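336aa long hypothetical dTDP-glucose 4,6-dehydratase (Pyrococcus horikoshii, PDB 2HUN) probably acts as an NAD-dependent dTDP-glucose 4,6-dehydratase, and binds NAD in a Rossmann-type nucleotide-binding fold. Local coordinates at residues A[215-227]-A[294-307]. Residues are numbered along the deposited sequence; the frame is centred on the assembly and turned at random.
Sequences RDWLYVEDHVRAI and WRPKYTFDEGIKKT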
ATOM      1  N   ARG A 215      -4.511 -23.755   3.020  1.00 44.78           N
ATOM      2  CA  ARG A 215      -5.102 -22.656   2.280  1.00 43.36           C
ATOM      3  C   ARG A 215      -6.598 -22.766   2.513  1.00 39.32           C
ATOM      4  O   ARG A 215      -7.131 -23.863   2.681  1.00 38.06           O
ATOM      5  CB  ARG A 215      -4.798 -22.757   0.780  1.00 44.89           C
ATOM      6  CG  ARG A 215      -3.447 -22.181   0.398  1.00 48.02           C
ATOM      7  CD  ARG A 215      -3.312 -21.979  -1.101  1.00 50.37           C
ATOM      8  NE  ARG A 215      -3.314 -23.236  -1.845  1.00 51.20           N
ATOM      9  CZ  ARG A 215      -3.069 -23.323  -3.148  1.00 52.23           C
ATOM     10  NH1 ARG A 215      -2.806 -22.225  -3.844  1.00 52.13           N
ATOM     11  NH2 ARG A 215      -3.075 -24.505  -3.752  1.00 51.36           N
ATOM     12  N   ASP A 216      -7.262 -21.620   2.551  1.00 36.65           N
ATOM     13  CA  ASP A 216      -8.696 -21.579   2.751  1.00 35.22           C
ATOM     14  C   ASP A 216      -9.331 -21.605   1.363  1.00 32.48           C
ATOM     15  O   ASP A 216      -8.891 -20.895   0.457  1.00 32.95           O
ATOM     16  CB  ASP A 216      -9.085 -20.299   3.499  1.00 34.96           C
ATOM     17  CG  ASP A 216     -10.560 -20.252   3.848  1.00 38.26           C
ATOM     18  OD1 ASP A 216     -11.008 -21.114   4.632  1.00 38.61           O
ATOM     19  OD2 ASP A 216     -11.275 -19.360   3.336  1.00 40.45           O
ATOM     20  N   TRP A 217     -10.351 -22.436   1.191  1.00 30.54           N
ATOM     21  CA  TRP A 217     -11.024 -22.530  -0.094  1.00 27.56           C
ATOM     22  C   TRP A 217     -12.432 -21.980  -0.002  1.00 26.31           C
ATOM     23  O   TRP A 217     -13.227 -22.396   0.846  1.00 25.40           O
ATOM     24  CB  TRP A 217     -11.025 -23.979  -0.588  1.00 27.50           C
ATOM     25  CG  TRP A 217      -9.633 -24.463  -0.867  1.00 29.78           C
ATOM     26  CD1 TRP A 217      -8.811 -25.145  -0.013  1.00 30.43           C
ATOM     27  CD2 TRP A 217      -8.856 -24.195  -2.042  1.00 29.72           C
ATOM     28  NE1 TRP A 217      -7.570 -25.310  -0.581  1.00 30.20           N
ATOM     29  CE2 TRP A 217      -7.571 -24.738  -1.827  1.00 29.96           C
ATOM     30  CE3 TRP A 217      -9.120 -23.543  -3.254  1.00 28.62           C
ATOM     31  CZ2 TRP A 217      -6.551 -24.650  -2.781  1.00 28.95           C
ATOM     32  CZ3 TRP A 217      -8.103 -23.455  -4.203  1.00 29.36           C
ATOM     33  CH2 TRP A 217      -6.837 -24.008  -3.958  1.00 29.88           C
ATOM     34  N   LEU A 218     -12.727 -21.024  -0.875  1.00 24.64           N
ATOM     35  CA  LEU A 218     -14.032 -20.375  -0.908  1.00 24.19           C
ATOM     36  C   LEU A 218     -14.715 -20.571  -2.260  1.00 22.93           C
ATOM     37  O   LEU A 218     -14.173 -20.168  -3.291  1.00 22.95           O
ATOM     38  CB  LEU A 218     -13.845 -18.879  -0.632  1.00 25.22           C
ATOM     39  CG  LEU A 218     -15.039 -17.924  -0.691  1.00 24.68           C
ATOM     40  CD1 LEU A 218     -15.977 -18.206   0.463  1.00 24.71           C
ATOM     41  CD2 LEU A 218     -14.534 -16.490  -0.624  1.00 27.37           C
ATOM     42  N   TYR A 219     -15.900 -21.179  -2.260  1.00 23.59           N
ATOM     43  CA  TYR A 219     -16.628 -21.381  -3.516  1.00 23.93           C
ATOM     44  C   TYR A 219     -16.883 -20.001  -4.122  1.00 23.22           C
ATOM     45  O   TYR A 219     -17.364 -19.100  -3.439  1.00 24.58           O
ATOM     46  CB  TYR A 219     -17.956 -22.105  -3.277  1.00 24.28           C
ATOM     47  CG  TYR A 219     -18.656 -22.495  -4.567  1.00 25.85           C
ATOM     48  CD1 TYR A 219     -18.010 -23.283  -5.522  1.00 25.41           C
ATOM     49  CD2 TYR A 219     -19.947 -22.041  -4.853  1.00 26.02           C
ATOM     50  CE1 TYR A 219     -18.624 -23.604  -6.730  1.00 27.29           C
ATOM     51  CE2 TYR A 219     -20.571 -22.357  -6.058  1.00 28.16           C
ATOM     52  CZ  TYR A 219     -19.900 -23.137  -6.995  1.00 27.81           C
ATOM     53  OH  TYR A 219     -20.491 -23.420  -8.201  1.00 27.43           O
ATOM     54  N   VAL A 220     -16.556 -19.835  -5.400  1.00 22.88           N
ATOM     55  CA  VAL A 220     -16.708 -18.539  -6.052  1.00 21.75           C
ATOM     56  C   VAL A 220     -18.080 -17.885  -5.887  1.00 23.59           C
ATOM     57  O   VAL A 220     -18.163 -16.678  -5.659  1.00 22.31           O
ATOM     58  CB  VAL A 220     -16.348 -18.618  -7.563  1.00 22.66           C
ATOM     59  CG1 VAL A 220     -17.385 -19.451  -8.325  1.00 21.37           C
ATOM     60  CG2 VAL A 220     -16.239 -17.212  -8.142  1.00 18.98           C
ATOM     61  N   GLU A 221     -19.160 -18.656  -5.983  1.00 23.81           N
ATOM     62  CA  GLU A 221     -20.481 -18.049  -5.826  1.00 27.18           C
ATOM     63  C   GLU A 221     -20.635 -17.418  -4.433  1.00 28.38           C
ATOM     64  O   GLU A 221     -21.304 -16.387  -4.284  1.00 27.74           O
ATOM     65  CB  GLU A 221     -21.602 -19.072  -6.055  1.00 27.09           C
ATOM     66  CG  GLU A 221     -22.979 -18.427  -6.224  1.00 30.63           C
ATOM     67  CD  GLU A 221     -24.110 -19.439  -6.224  1.00 33.34           C
ATOM     68  OE1 GLU A 221     -24.036 -20.416  -6.996  1.00 37.28           O
ATOM     69  OE2 GLU A 221     -25.078 -19.261  -5.454  1.00 34.17           O
ATOM     70  N   ASP A 222     -20.019 -18.034  -3.422  1.00 27.48           N
ATOM     71  CA  ASP A 222     -20.081 -17.503  -2.062  1.00 26.79           C
ATOM     72  C   ASP A 222     -19.301 -16.194  -1.977  1.00 25.66           C
ATOM     73  O   ASP A 222     -19.681 -15.285  -1.241  1.00 24.34           O
ATOM     74  CB  ASP A 222     -19.513 -18.505  -1.052  1.00 26.57           C
ATOM     75  CG  ASP A 222     -20.571 -19.439  -0.501  1.00 26.12           C
ATOM     76  OD1 ASP A 222     -21.731 -19.000  -0.345  1.00 24.91           O
ATOM     77  OD2 ASP A 222     -20.238 -20.606  -0.206  1.00 27.09           O
ATOM     78  N   HIS A 223     -18.198 -16.108  -2.715  1.00 24.11           N
ATOM     79  CA  HIS A 223     -17.409 -14.886  -2.739  1.00 24.02           C
ATOM     80  C   HIS A 223     -18.316 -13.835  -3.383  1.00 24.02           C
ATOM     81  O   HIS A 223     -18.462 -12.721  -2.878  1.00 24.18           O
ATOM     82  CB  HIS A 223     -16.138 -15.072  -3.581  1.00 22.79           C
ATOM     83  CG  HIS A 223     -15.292 -13.834  -3.697  1.00 23.11           C
ATOM     84  ND1 HIS A 223     -14.415 -13.628  -4.744  1.00 20.98           N
ATOM     85  CD2 HIS A 223     -15.178 -12.748  -2.893  1.00 20.03           C
ATOM     86  CE1 HIS A 223     -13.802 -12.468  -4.581  1.00 23.30           C
ATOM     87  NE2 HIS A 223     -14.247 -11.915  -3.465  1.00 19.90           N
ATOM     88  N   VAL A 224     -18.939 -14.215  -4.494  1.00 24.85           N
ATOM     89  CA  VAL A 224     -19.845 -13.339  -5.234  1.00 23.84           C
ATOM     90  C   VAL A 224     -20.963 -12.805  -4.342  1.00 24.50           C
ATOM     91  O   VAL A 224     -21.275 -11.615  -4.375  1.00 24.18           O
ATOM     92  CB  VAL A 224     -20.459 -14.087  -6.450  1.00 26.37           C
ATOM     93  CG1 VAL A 224     -21.702 -13.370  -6.936  1.00 26.41           C
ATOM     94  CG2 VAL A 224     -19.436 -14.153  -7.585  1.00 26.79           C
ATOM     95  N   ARG A 225     -21.558 -13.685  -3.542  1.00 23.90           N
ATOM     96  CA  ARG A 225     -22.636 -13.286  -2.643  1.00 23.57           C
ATOM     97  C   ARG A 225     -22.129 -12.276  -1.623  1.00 25.14           C
ATOM     98  O   ARG A 225     -22.838 -11.318  -1.277  1.00 25.30           O
ATOM     99  CB  ARG A 225     -23.225 -14.517  -1.941  1.00 26.16           C
ATOM    100  CG  ARG A 225     -24.100 -15.377  -2.860  1.00 26.17           C
ATOM    101  CD  ARG A 225     -24.452 -16.727  -2.239  1.00 27.56           C
ATOM    102  NE  ARG A 225     -25.242 -17.565  -3.146  1.00 27.55           N
ATOM    103  CZ  ARG A 225     -26.543 -17.406  -3.385  1.00 31.84           C
ATOM    104  NH1 ARG A 225     -27.222 -16.437  -2.782  1.00 31.94           N
ATOM    105  NH2 ARG A 225     -27.167 -18.206  -4.243  1.00 31.85           N
ATOM    106  N   ALA A 226     -20.900 -12.485  -1.149  1.00 23.01           N
ATOM    107  CA  ALA A 226     -20.288 -11.575  -0.191  1.00 21.10           C
ATOM    108  C   ALA A 226     -20.080 -10.201  -0.835  1.00 21.25           C
ATOM    109  O   ALA A 226     -20.396  -9.181  -0.233  1.00 22.06           O
ATOM    110  CB  ALA A 226     -18.948 -12.135   0.291  1.00 18.95           C
ATOM    111  N   ILE A 227     -19.541 -10.173  -2.052  1.00 19.86           N
ATOM    112  CA  ILE A 227     -19.319  -8.906  -2.744  1.00 19.92           C
ATOM    113  C   ILE A 227     -20.645  -8.155  -2.893  1.00 22.36           C
ATOM    114  O   ILE A 227     -20.718  -6.946  -2.652  1.00 23.60           O
ATOM    115  CB  ILE A 227     -18.694  -9.129  -4.148  1.00 18.98           C
ATOM    116  CG1 ILE A 227     -17.283  -9.714  -4.001  1.00 21.61           C
ATOM    117  CG2 ILE A 227     -18.661  -7.808  -4.924  1.00 18.70           C
ATOM    118  CD1 ILE A 227     -16.547  -9.970  -5.317  1.00 21.22           C
ATOM    119  N   TRP A 294     -23.034 -12.142   6.648  1.00 25.24           N
ATOM    120  CA  TRP A 294     -22.606 -13.036   5.580  1.00 24.66           C
ATOM    121  C   TRP A 294     -22.161 -14.395   6.122  1.00 24.81           C
ATOM    122  O   TRP A 294     -21.394 -14.462   7.080  1.00 23.45           O
ATOM    123  CB  TRP A 294     -21.436 -12.451   4.791  1.00 23.39           C
ATOM    124  CG  TRP A 294     -20.934 -13.427   3.755  1.00 23.28           C
ATOM    125  CD1 TRP A 294     -21.532 -13.742   2.570  1.00 24.79           C
ATOM    126  CD2 TRP A 294     -19.772 -14.262   3.852  1.00 23.94           C
ATOM    127  NE1 TRP A 294     -20.817 -14.723   1.920  1.00 26.17           N
ATOM    128  CE2 TRP A 294     -19.732 -15.059   2.686  1.00 25.18           C
ATOM    129  CE3 TRP A 294     -18.761 -14.415   4.812  1.00 25.35           C
ATOM    130  CZ2 TRP A 294     -18.722 -15.997   2.454  1.00 25.19           C
ATOM    131  CZ3 TRP A 294     -17.757 -15.346   4.580  1.00 25.69           C
ATOM    132  CH2 TRP A 294     -17.745 -16.126   3.409  1.00 25.23           C
ATOM    133  N   ARG A 295     -22.631 -15.463   5.484  1.00 24.38           N
ATOM    134  CA  ARG A 295     -22.269 -16.834   5.845  1.00 26.68           C
ATOM    135  C   ARG A 295     -22.112 -17.621   4.538  1.00 27.95           C
ATOM    136  O   ARG A 295     -22.804 -17.346   3.554  1.00 27.18           O
ATOM    137  CB  ARG A 295     -23.381 -17.504   6.665  1.00 29.28           C
ATOM    138  CG  ARG A 295     -23.776 -16.821   7.973  1.00 31.76           C
ATOM    139  CD  ARG A 295     -22.877 -17.231   9.129  1.00 31.62           C
ATOM    140  NE  ARG A 295     -23.373 -16.699  10.401  1.00 31.10           N
ATOM    141  CZ  ARG A 295     -22.780 -16.890  11.572  1.00 28.24           C
ATOM    142  NH1 ARG A 295     -21.664 -17.605  11.636  1.00 28.01           N
ATOM    143  NH2 ARG A 295     -23.297 -16.361  12.674  1.00 28.02           N
ATOM    144  N   PRO A 296     -21.195 -18.601   4.501  1.00 27.90           N
ATOM    145  CA  PRO A 296     -21.071 -19.354   3.247  1.00 29.17           C
ATOM    146  C   PRO A 296     -22.374 -20.124   3.035  1.00 29.37           C
ATOM    147  O   PRO A 296     -22.969 -20.626   4.000  1.00 27.93           O
ATOM    148  CB  PRO A 296     -19.890 -20.282   3.514  1.00 27.83           C
ATOM    149  CG  PRO A 296     -19.043 -19.468   4.450  1.00 29.49           C
ATOM    150  CD  PRO A 296     -20.075 -18.907   5.408  1.00 28.85           C
ATOM    151  N   LYS A 297     -22.823 -20.206   1.787  1.00 28.11           N
ATOM    152  CA  LYS A 297     -24.064 -20.915   1.469  1.00 30.19           C
ATOM    153  C   LYS A 297     -23.798 -22.390   1.164  1.00 29.52           C
ATOM    154  O   LYS A 297     -24.674 -23.239   1.316  1.00 29.87           O
ATOM    155  CB  LYS A 297     -24.745 -20.252   0.263  1.00 30.83           C
ATOM    156  CG  LYS A 297     -25.964 -20.997  -0.270  1.00 35.48           C
ATOM    157  CD  LYS A 297     -26.518 -20.323  -1.526  1.00 38.15           C
ATOM    158  CE  LYS A 297     -27.706 -21.092  -2.098  1.00 39.15           C
ATOM    159  NZ  LYS A 297     -28.840 -21.155  -1.128  1.00 41.57           N
ATOM    160  N   TYR A 298     -22.573 -22.684   0.751  1.00 30.05           N
ATOM    161  CA  TYR A 298     -22.185 -24.042   0.393  1.00 31.13           C
ATOM    162  C   TYR A 298     -21.039 -24.548   1.260  1.00 31.93           C
ATOM    163  O   TYR A 298     -20.160 -23.776   1.648  1.00 31.52           O
ATOM    164  CB  TYR A 298     -21.725 -24.078  -1.068  1.00 31.42           C
ATOM    165  CG  TYR A 298     -22.687 -23.457  -2.056  1.00 33.14           C
ATOM    166  CD1 TYR A 298     -23.869 -24.109  -2.420  1.00 34.80           C
ATOM    167  CD2 TYR A 298     -22.423 -22.211  -2.619  1.00 33.63           C
ATOM    168  CE1 TYR A 298     -24.759 -23.531  -3.323  1.00 34.83           C
ATOM    169  CE2 TYR A 298     -23.307 -21.624  -3.521  1.00 33.28           C
ATOM    170  CZ  TYR A 298     -24.470 -22.286  -3.868  1.00 35.05           C
ATOM    171  OH  TYR A 298     -25.341 -21.697  -4.754  1.00 37.65           O
ATOM    172  N   THR A 299     -21.052 -25.843   1.565  1.00 30.48           N
ATOM    173  CA  THR A 299     -19.965 -26.439   2.336  1.00 30.75           C
ATOM    174  C   THR A 299     -18.890 -26.734   1.291  1.00 31.13           C
ATOM    175  O   THR A 299     -19.143 -26.594   0.099  1.00 29.51           O
ATOM    176  CB  THR A 299     -20.385 -27.763   3.001  1.00 30.27           C
ATOM    177  OG1 THR A 299     -20.823 -28.685   1.998  1.00 31.57           O
ATOM    178  CG2 THR A 299     -21.520 -27.526   3.993  1.00 30.26           C
ATOM    179  N   PHE A 300     -17.698 -27.124   1.723  1.00 30.98           N
ATOM    180  CA  PHE A 300     -16.639 -27.424   0.772  1.00 32.63           C
ATOM    181  C   PHE A 300     -17.084 -28.566  -0.145  1.00 34.24           C
ATOM    182  O   PHE A 300     -16.861 -28.525  -1.359  1.00 33.14           O
ATOM    183  CB  PHE A 300     -15.355 -27.813   1.504  1.00 31.65           C
ATOM    184  CG  PHE A 300     -14.181 -28.029   0.590  1.00 32.41           C
ATOM    185  CD1 PHE A 300     -13.673 -26.982  -0.173  1.00 30.26           C
ATOM    186  CD2 PHE A 300     -13.592 -29.283   0.478  1.00 32.34           C
ATOM    187  CE1 PHE A 300     -12.596 -27.179  -1.032  1.00 30.59           C
ATOM    188  CE2 PHE A 300     -12.513 -29.488  -0.379  1.00 32.47           C
ATOM    189  CZ  PHE A 300     -12.014 -28.433  -1.134  1.00 30.33           C
ATOM    190  N   ASP A 301     -17.723 -29.576   0.444  1.00 34.44           N
ATOM    191  CA  ASP A 301     -18.217 -30.730  -0.308  1.00 36.26           C
ATOM    192  C   ASP A 301     -19.230 -30.339  -1.377  1.00 36.42           C
ATOM    193  O   ASP A 301     -19.183 -30.836  -2.505  1.00 35.91           O
ATOM    194  CB  ASP A 301     -18.861 -31.744   0.640  1.00 39.00           C
ATOM    195  CG  ASP A 301     -17.866 -32.747   1.185  1.00 40.02           C
ATOM    196  OD1 ASP A 301     -16.808 -32.330   1.699  1.00 42.94           O
ATOM    197  OD2 ASP A 301     -18.147 -33.958   1.103  1.00 43.22           O
ATOM    198  N   GLU A 302     -20.156 -29.456  -1.020  1.00 35.83           N
ATOM    199  CA  GLU A 302     -21.168 -29.019  -1.967  1.00 35.84           C
ATOM    200  C   GLU A 302     -20.527 -28.200  -3.085  1.00 34.66           C
ATOM    201  O   GLU A 302     -20.882 -28.344  -4.253  1.00 34.27           O
ATOM    202  CB  GLU A 302     -22.244 -28.190  -1.252  1.00 37.21           C
ATOM    203  CG  GLU A 302     -23.057 -28.981  -0.230  1.00 39.91           C
ATOM    204  CD  GLU A 302     -24.066 -28.123   0.509  1.00 40.66           C
ATOM    205  OE1 GLU A 302     -23.660 -27.098   1.088  1.00 41.24           O
ATOM    206  OE2 GLU A 302     -25.266 -28.471   0.518  1.00 44.68           O
ATOM    207  N   GLY A 303     -19.569 -27.354  -2.721  1.00 34.18           N
ATOM    208  CA  GLY A 303     -18.903 -26.521  -3.707  1.00 33.65           C
ATOM    209  C   GLY A 303     -18.040 -27.309  -4.675  1.00 33.20           C
ATOM    210  O   GLY A 303     -17.963 -26.970  -5.859  1.00 31.09           O
ATOM    211  N   ILE A 304     -17.377 -28.346  -4.168  1.00 32.38           N
ATOM    212  CA  ILE A 304     -16.516 -29.191  -4.994  1.00 33.13           C
ATOM    213  C   ILE A 304     -17.377 -30.034  -5.932  1.00 33.39           C
ATOM    214  O   ILE A 304     -17.039 -30.226  -7.099  1.00 34.37           O
ATOM    215  CB  ILE A 304     -15.640 -30.115  -4.110  1.00 31.68           C
ATOM    216  CG1 ILE A 304     -14.503 -29.303  -3.487  1.00 31.65           C
ATOM    217  CG2 ILE A 304     -15.077 -31.268  -4.932  1.00 31.79           C
ATOM    218  CD1 ILE A 304     -13.533 -28.706  -4.513  1.00 31.01           C
ATOM    219  N   LYS A 305     -18.495 -30.523  -5.405  1.00 34.52           N
ATOM    220  CA  LYS A 305     -19.436 -31.330  -6.171  1.00 35.58           C
ATOM    221  C   LYS A 305     -19.977 -30.498  -7.334  1.00 35.34           C
ATOM    222  O   LYS A 305     -20.061 -30.975  -8.464  1.00 35.69           O
ATOM    223  CB  LYS A 305     -20.588 -31.775  -5.266  1.00 37.51           C
ATOM    224  CG  LYS A 305     -21.610 -32.696  -5.916  1.00 41.28           C
ATOM    225  CD  LYS A 305     -21.104 -34.130  -6.001  1.00 44.45           C
ATOM    226  CE  LYS A 305     -22.040 -35.099  -5.273  1.00 45.98           C
ATOM    227  NZ  LYS A 305     -22.062 -34.912  -3.786  1.00 46.18           N
ATOM    228  N   LYS A 306     -20.344 -29.249  -7.056  1.00 35.13           N
ATOM    229  CA  LYS A 306     -20.867 -28.368  -8.094  1.00 34.14           C
ATOM    230  C   LYS A 306     -19.771 -28.054  -9.104  1.00 32.05           C
ATOM    231  O   LYS A 306     -20.038 -27.888 -10.290  1.00 32.31           O
ATOM    232  CB  LYS A 306     -21.397 -27.062  -7.487  1.00 36.01           C
ATOM    233  CG  LYS A 306     -22.643 -27.232  -6.630  1.00 37.42           C
ATOM    234  CD  LYS A 306     -23.276 -25.893  -6.271  1.00 40.23           C
ATOM    235  CE  LYS A 306     -23.611 -25.095  -7.522  1.00 40.47           C
ATOM    236  NZ  LYS A 306     -24.912 -24.395  -7.401  1.00 41.50           N
ATOM    237  N   THR A 307     -18.538 -27.980  -8.621  1.00 30.14           N
ATOM    238  CA  THR A 307     -17.399 -27.688  -9.475  1.00 29.81           C
ATOM    239  C   THR A 307     -17.078 -28.898 -10.357  1.00 31.21           C
ATOM    240  O   THR A 307     -16.723 -28.748 -11.529  1.00 30.76           O
ATOM    241  CB  THR A 307     -16.170 -27.295  -8.626  1.00 28.83           C
ATOM    242  OG1 THR A 307     -16.496 -26.137  -7.841  1.00 28.62           O
ATOM    243  CG2 THR A 307     -14.976 -26.973  -9.519  1.00 25.70           C
TER
HETATM  244  O   HOH W   1     -22.822 -16.647   0.836  1.00 23.24           O
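Tyr-219 and Gly-303 bring the two backbones closest, CA to CA 5.6 Å, where strand 215-219 passes helix 300-307 at 60° between their axes. Beyond this crossing, the loop 294-299 runs back along helix 220-227, with Pro-296 facing Asp-222 and Trp-294 facing Ala-226. The carboxylate of Asp-222 binds the loop backbone: Lys-297 N reaches OD1 at 2.7 Å in a nearly straight bond, and Tyr-298 N meets the syn lone pair of OD2 at 3.3 Å. A water links Asp-222 OD1 to Arg-295 O. Strand 215-219 pairs with strand 172-182 in the large sheet of this extended short-chain dehydrogenase-type fold, and Leu-218 packs near the NAD-binding Asn-181. The loop and helix 300-307 pack against the strand-to-helix turn. There Tyr-219, its CG anti to the backbone N (chi1 -173°), lays one ring face over Gly-303 CA and meets the face of Tyr-298 edge-on but offset, centroids 5.1 Å apart. Tyr-298 OH donates to Glu-221 OE2 (2.5 Å) from above the carboxylate plane. Arg-225 grips the same oxygen side-on through NE and NH2, forming a salt bridge within helix 220-227, while Lys-297 CD rests over a face of the guanidinium. An alanine in place of Glu-221 would probably leave the Tyr-298 hydroxyl without its acceptor and the Arg-225 guanidinium freer to turn. At the start of the loop, Ala-226 CB sits over the five-membered ring of Trp-294, 3.8 Å from its centroid, while Leu-218 CD1, from the strand, meets the indole edge at CZ2 and CH2.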